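Local coordinates for protein excinuclease ABC, subunit A. (PDB 2VF7) that is a zinc- and nucleotide-binding UvrA-family ABC ATPase that binds DNA and probably helps recognise damage in excision repair, at residues S527-S532 against Q794-S799; S799-D804 against P822-Q827. The protein carries 1 engineered substitution. All blocks are in the same frame, centred on the assembly; numbering follows the deposited sequence.

Interaction 1: S527-S532 against Q794-S799. With ADP (adenosine-5'-diphosphate), chain D.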
loop_
_atom_site.group_PDB
_atom_site.type_symbol
_atom_site.label_atom_id
_atom_site.label_comp_id
_atom_site.label_asym_id
_atom_site.label_seq_id
_atom_site.Cartn_x
_atom_site.Cartn_y
_atom_site.Cartn_z
ATOM N N SER A 527 -17.523 -41.395 -13.909
ATOM C CA SER A 527 -16.996 -40.570 -12.828
ATOM C C SER A 527 -15.667 -41.131 -12.350
ATOM O O SER A 527 -15.554 -42.303 -12.029
ATOM C CB SER A 527 -17.990 -40.538 -11.660
ATOM O OG SER A 527 -19.128 -39.748 -11.969
ATOM N N VAL A 528 -14.654 -40.286 -12.284
ATOM C CA VAL A 528 -13.363 -40.693 -11.740
ATOM C C VAL A 528 -13.179 -40.112 -10.327
ATOM O O VAL A 528 -12.904 -38.913 -10.148
ATOM C CB VAL A 528 -12.222 -40.287 -12.672
ATOM C CG1 VAL A 528 -10.900 -40.712 -12.094
ATOM C CG2 VAL A 528 -12.441 -40.904 -14.074
ATOM N N THR A 529 -13.317 -40.992 -9.339
ATOM C CA THR A 529 -13.314 -40.626 -7.939
ATOM C C THR A 529 -12.053 -41.075 -7.172
ATOM O O THR A 529 -11.217 -41.799 -7.698
ATOM C CB THR A 529 -14.597 -41.163 -7.230
ATOM O OG1 THR A 529 -14.533 -42.583 -7.130
ATOM C CG2 THR A 529 -15.846 -40.806 -8.000
ATOM N N GLY A 530 -11.935 -40.647 -5.917
ATOM C CA GLY A 530 -10.726 -40.883 -5.130
ATOM C C GLY A 530 -10.355 -39.709 -4.243
ATOM O O GLY A 530 -10.823 -38.581 -4.458
ATOM N N VAL A 531 -9.522 -39.993 -3.237
ATOM C CA VAL A 531 -8.966 -39.024 -2.266
ATOM C C VAL A 531 -8.190 -37.875 -2.957
ATOM O O VAL A 531 -7.726 -38.034 -4.094
ATOM C CB VAL A 531 -8.065 -39.814 -1.234
ATOM C CG1 VAL A 531 -6.763 -39.110 -0.894
ATOM C CG2 VAL A 531 -8.850 -40.202 0.019
ATOM N N SER A 532 -8.067 -36.716 -2.291
ATOM C CA SER A 532 -7.289 -35.603 -2.838
ATOM C C SER A 532 -5.835 -36.034 -2.923
ATOM O O SER A 532 -5.304 -36.642 -1.993
ATOM C CB SER A 532 -7.395 -34.346 -1.982
ATOM O OG SER A 532 -8.725 -34.122 -1.551
ATOM N N GLN A 794 -23.435 -37.421 -5.005
ATOM C CA GLN A 794 -24.715 -37.107 -5.661
ATOM C C GLN A 794 -24.608 -37.368 -7.163
ATOM O O GLN A 794 -25.483 -37.986 -7.756
ATOM C CB GLN A 794 -25.123 -35.633 -5.403
ATOM C CG GLN A 794 -26.508 -35.213 -5.967
ATOM C CD GLN A 794 -26.746 -33.688 -5.951
ATOM O OE1 GLN A 794 -25.798 -32.889 -5.863
ATOM N NE2 GLN A 794 -28.012 -33.282 -6.055
ATOM N N VAL A 795 -23.513 -36.892 -7.745
ATOM C CA VAL A 795 -23.250 -37.000 -9.171
ATOM C C VAL A 795 -22.699 -38.367 -9.557
ATOM O O VAL A 795 -23.028 -38.898 -10.617
ATOM C CB VAL A 795 -22.258 -35.899 -9.619
ATOM C CG1 VAL A 795 -21.708 -36.195 -11.014
ATOM C CG2 VAL A 795 -22.941 -34.547 -9.598
ATOM N N VAL A 796 -21.853 -38.920 -8.697
ATOM C CA VAL A 796 -21.259 -40.247 -8.895
ATOM C C VAL A 796 -22.323 -41.357 -8.851
ATOM O O VAL A 796 -22.182 -42.389 -9.491
ATOM C CB VAL A 796 -20.121 -40.484 -7.868
ATOM C CG1 VAL A 796 -19.508 -41.887 -7.992
ATOM C CG2 VAL A 796 -19.049 -39.436 -8.056
ATOM N N ALA A 797 -23.398 -41.106 -8.115
ATOM C CA ALA A 797 -24.505 -42.027 -7.968
ATOM C C ALA A 797 -25.403 -42.115 -9.217
ATOM O O ALA A 797 -26.185 -43.054 -9.356
ATOM C CB ALA A 797 -25.320 -41.646 -6.744
ATOM N N ALA A 798 -25.305 -41.139 -10.115
ATOM C CA ALA A 798 -26.070 -41.180 -11.368
ATOM C C ALA A 798 -25.201 -41.374 -12.619
ATOM O O ALA A 798 -25.674 -41.201 -13.745
ATOM C CB ALA A 798 -26.944 -39.954 -11.501
ATOM N N SER A 799 -23.939 -41.756 -12.428
ATOM C CA SER A 799 -23.080 -42.180 -13.537
ATOM C C SER A 799 -23.539 -43.526 -14.075
ATOM O O SER A 799 -24.453 -44.135 -13.514
ATOM C CB SER A 799 -21.641 -42.289 -13.061
ATOM O OG SER A 799 -21.222 -41.036 -12.566
HETATM P PB ADP D . -5.962 -35.320 -7.357
HETATM O O1B ADP D . -6.097 -34.323 -6.235
HETATM O O2B ADP D . -6.292 -34.818 -8.734
HETATM O O3B ADP D . -6.625 -36.623 -7.002
HETATM P PA ADP D . -3.338 -35.128 -8.582
HETATM O O1A ADP D . -2.861 -33.752 -8.248
HETATM O O2A ADP D . -3.882 -35.437 -9.940
HETATM O O3A ADP D . -4.376 -35.655 -7.460
HETATM O "O5'" ADP D . -2.022 -36.052 -8.416
HETATM C "C5'" ADP D . -1.546 -36.450 -7.137
HETATM C "C4'" ADP D . -0.029 -36.473 -7.042
HETATM O "O4'" ADP D . 0.579 -35.873 -8.183
HETATM C "C3'" ADP D . 0.377 -35.625 -5.851
HETATM O "O3'" ADP D . 1.481 -36.235 -5.186
HETATM C "C2'" ADP D . 0.782 -34.296 -6.459
HETATM O "O2'" ADP D . 1.696 -33.543 -5.649
HETATM C "C1'" ADP D . 1.350 -34.717 -7.801
HETATM N N9 ADP D . 1.221 -33.618 -8.789
HETATM C C8 ADP D . 0.095 -33.287 -9.463
HETATM N N7 ADP D . 0.301 -32.243 -10.299
HETATM C C5 ADP D . 1.597 -31.886 -10.150
HETATM C C6 ADP D . 2.489 -30.850 -10.730
HETATM N N6 ADP D . 2.009 -29.976 -11.650
HETATM N N1 ADP D . 3.780 -30.811 -10.316
HETATM C C2 ADP D . 4.263 -31.672 -9.392
HETATM N N3 ADP D . 3.510 -32.640 -8.824
HETATM C C4 ADP D . 2.196 -32.794 -9.155
#
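Thr529 and Val796 meet tip to tip, and this is where the contact is tightest: Thr529 CG2 presses on Val796 CG2 at 3.5 Å, closer than two methyls usually sit. Val796 CG1 flanks the same methyl, 3.8 Å from Thr529 CG2, and Val796 CG2 also lies 3.9 Å from Ser527 CB, so one valine spans two residues of the strand. The rotation of Thr529 (chi1 70°) sends OG1 between the backbone N and the carbonyl carbon, where it hydrogen-bonds Asp804, and leaves CG2 to face the valine. Beside this apolar patch sits one short polar link. Ser527 OG and Ser799 OG are 2.5 Å apart and hydrogen-bonded, with either able to donate. Ser799 arrives there through the type I turn running from Val796 to Ser799, and its hydroxyl also lies near the carbonyl oxygens of Val795 and Val796, where any bond would be weak. The strand 525-529 leads straight into the P-loop (Walker A) of this ABC nucleotide-binding domain: Gly530 opens the loop, at backbone angles where a side chain would jam against the carbonyl O of Thr529. The ADP is gripped by backbone amides of Gly533, Gly535 and Ser537 and by NZ of Lys536, at the start of helix 536-551, which also hydrogen-bonds Gly530 O. The contact therefore packs the helix 793-796 against the root of the phosphate-binding loop, without the helix itself touching the nucleotide. An alanine in place of Val796 is likely to open a gap beside Thr529 CG2 and Ser527 CB, leaving the serine pair as the main tie. The other side of the turn is looser: Ala797 and Ala798 point away from the strand and are partly exposed.

Interaction 2: S799-D804 against P822-Q827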
loop_
_atom_site.group_PDB
_atom_site.type_symbol
_atom_site.label_atom_id
_atom_site.label_comp_id
_atom_site.label_asym_id
_atom_site.label_seq_id
_atom_site.Cartn_x
_atom_site.Cartn_y
_atom_site.Cartn_z
ATOM N N SER A 799 -23.939 -41.756 -12.428
ATOM C CA SER A 799 -23.080 -42.180 -13.537
ATOM C C SER A 799 -23.539 -43.526 -14.075
ATOM O O SER A 799 -24.453 -44.135 -13.514
ATOM C CB SER A 799 -21.641 -42.289 -13.061
ATOM O OG SER A 799 -21.222 -41.036 -12.566
ATOM N N ASP A 800 -22.913 -43.979 -15.166
ATOM C CA ASP A 800 -23.113 -45.341 -15.708
ATOM C C ASP A 800 -21.962 -46.288 -15.345
ATOM O O ASP A 800 -22.139 -47.511 -15.335
ATOM C CB ASP A 800 -23.270 -45.297 -17.227
ATOM C CG ASP A 800 -24.421 -44.420 -17.674
ATOM O OD1 ASP A 800 -25.572 -44.795 -17.379
ATOM O OD2 ASP A 800 -24.188 -43.366 -18.315
ATOM N N TRP A 801 -20.792 -45.704 -15.068
ATOM C CA TRP A 801 -19.569 -46.418 -14.677
ATOM C C TRP A 801 -18.760 -45.556 -13.682
ATOM O O TRP A 801 -19.002 -44.349 -13.586
ATOM C CB TRP A 801 -18.740 -46.732 -15.922
ATOM C CG TRP A 801 -17.653 -47.749 -15.723
ATOM C CD1 TRP A 801 -16.330 -47.491 -15.527
ATOM C CD2 TRP A 801 -17.791 -49.180 -15.707
ATOM N NE1 TRP A 801 -15.634 -48.651 -15.389
ATOM C CE2 TRP A 801 -16.500 -49.714 -15.498
ATOM C CE3 TRP A 801 -18.876 -50.062 -15.857
ATOM C CZ2 TRP A 801 -16.260 -51.101 -15.421
ATOM C CZ3 TRP A 801 -18.637 -51.442 -15.788
ATOM C CH2 TRP A 801 -17.341 -51.942 -15.561
ATOM N N VAL A 802 -17.834 -46.167 -12.931
ATOM C CA VAL A 802 -17.010 -45.452 -11.927
ATOM C C VAL A 802 -15.584 -46.007 -11.836
ATOM O O VAL A 802 -15.386 -47.218 -11.826
ATOM C CB VAL A 802 -17.644 -45.457 -10.488
ATOM C CG1 VAL A 802 -16.719 -44.784 -9.479
ATOM C CG2 VAL A 802 -19.020 -44.786 -10.462
ATOM N N LEU A 803 -14.604 -45.108 -11.762
ATOM C CA LEU A 803 -13.192 -45.464 -11.577
ATOM C C LEU A 803 -12.638 -44.889 -10.272
ATOM O O LEU A 803 -12.387 -43.686 -10.162
ATOM C CB LEU A 803 -12.347 -44.961 -12.758
ATOM C CG LEU A 803 -11.996 -45.874 -13.945
ATOM C CD1 LEU A 803 -13.221 -46.358 -14.696
ATOM C CD2 LEU A 803 -11.102 -45.112 -14.900
ATOM N N ASP A 804 -12.449 -45.746 -9.282
ATOM C CA ASP A 804 -11.920 -45.304 -8.000
ATOM C C ASP A 804 -10.403 -45.377 -8.033
ATOM O O ASP A 804 -9.831 -46.434 -8.263
ATOM C CB ASP A 804 -12.475 -46.153 -6.853
ATOM C CG ASP A 804 -12.314 -45.488 -5.516
ATOM O OD1 ASP A 804 -12.668 -44.303 -5.409
ATOM O OD2 ASP A 804 -11.858 -46.137 -4.554
ATOM N N PRO A 822 -21.935 -47.661 -10.326
ATOM C CA PRO A 822 -21.920 -47.141 -8.951
ATOM C C PRO A 822 -22.280 -48.188 -7.890
ATOM O O PRO A 822 -21.575 -48.314 -6.884
ATOM C CB PRO A 822 -22.955 -46.007 -8.991
ATOM C CG PRO A 822 -23.059 -45.615 -10.427
ATOM C CD PRO A 822 -22.791 -46.852 -11.217
ATOM N N ALA A 823 -23.357 -48.938 -8.138
ATOM C CA ALA A 823 -23.822 -50.050 -7.292
ATOM C C ALA A 823 -22.788 -51.160 -7.070
ATOM O O ALA A 823 -22.697 -51.718 -5.965
ATOM C CB ALA A 823 -25.100 -50.656 -7.886
ATOM N N GLU A 824 -22.051 -51.511 -8.126
ATOM C CA GLU A 824 -20.946 -52.467 -8.023
ATOM C C GLU A 824 -19.842 -51.911 -7.115
ATOM O O GLU A 824 -19.468 -52.546 -6.133
ATOM C CB GLU A 824 -20.400 -52.841 -9.414
ATOM C CG GLU A 824 -21.160 -53.997 -10.103
ATOM C CD GLU A 824 -20.798 -54.209 -11.600
ATOM O OE1 GLU A 824 -19.861 -53.556 -12.109
ATOM O OE2 GLU A 824 -21.460 -55.041 -12.274
ATOM N N VAL A 825 -19.362 -50.716 -7.437
ATOM C CA VAL A 825 -18.313 -50.011 -6.681
ATOM C C VAL A 825 -18.661 -49.645 -5.226
ATOM O O VAL A 825 -17.767 -49.413 -4.418
ATOM C CB VAL A 825 -17.851 -48.733 -7.445
ATOM C CG1 VAL A 825 -16.816 -47.946 -6.649
ATOM C CG2 VAL A 825 -17.272 -49.114 -8.793
ATOM N N ALA A 826 -19.953 -49.593 -4.906
ATOM C CA ALA A 826 -20.440 -49.230 -3.577
ATOM C C ALA A 826 -20.215 -50.354 -2.589
ATOM O O ALA A 826 -20.402 -50.171 -1.388
ATOM C CB ALA A 826 -21.911 -48.898 -3.634
ATOM N N GLN A 827 -19.833 -51.518 -3.112
ATOM C CA GLN A 827 -19.583 -52.723 -2.320
ATOM C C GLN A 827 -18.117 -53.163 -2.378
ATOM O O GLN A 827 -17.725 -54.102 -1.694
ATOM C CB GLN A 827 -20.486 -53.870 -2.793
ATOM C CG GLN A 827 -21.979 -53.535 -2.907
ATOM C CD GLN A 827 -22.676 -53.333 -1.554
ATOM O OE1 GLN A 827 -23.739 -52.711 -1.483
ATOM N NE2 GLN A 827 -22.082 -53.856 -0.487
#
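The indole of Trp801 meets Glu824 obliquely, with CZ3 4.4 Å from Glu824 OE1, a loose approach at the exposed margin. At the ring's edge, in its plane, lies CD1 of Leu803, two residues on along the same strand, and Trp502 packs against the indole edge-to-face. CB of Trp801 points away from the helix 822-825, but its outer ring comes back nearer to it. The carboxylate of Glu824 also makes a weak hydrogen bond through OE1 to the backbone amide of Thr821, just ahead of the helix. The other ring in the contact, the pyrrolidine of Pro822, is more deeply placed: its CG lies 3.7 Å from Ser799 O and 4.1 Å from Val802 CG2. Val802 is the middle of the packing. With its CG1 anti to the backbone N (chi1 177°), CG2 is the branch turned to the proline, 4.0 Å from Pro822 CA, while Val802 CB meets Val825 CG2 at 4.0 Å. That Val825 methyl lies equally close to Val802 O, so it covers backbone as well as side chain. Strand 801-805 pairs antiparallel with 816-820, an edge strand of the sheet within this chain, and the chain then turns into the short helix 822-825, which lies back over the strand. Pro822, Val825 and Val802 are all buried, whereas Glu824 is exposed. The contact is held by shape, aliphatic groups packed on one another and on backbone carbonyls; nothing directional fixes the helix across it, so its seat here depends on the fit of Pro822 and Val825 around Val802.

How the interactions relate
Interactions 1 and 2 are both mainly buried, and they share Ser799, in the short linker between helix 793-796 and strand 801-805. Their strands, 525-529 and 801-805, are parallel neighbours in one sheet, joined by probable hydrogen bonds of 3.0 Å from Leu803 N to Ser527 O and from Thr529 N to Leu803 O. A side-chain bond from Thr529 OG1 to Asp804 OD1 adds a polar tie between the two contacts. The short helices are linked too, since Pro822 CG packs 3.5 Å from Val796 O. Interaction 1, at the root of the nucleotide loop, mixes polar and apolar contact; interaction 2 lies further from the chain's centre, is essentially apolar, and reaches the surface at Glu824.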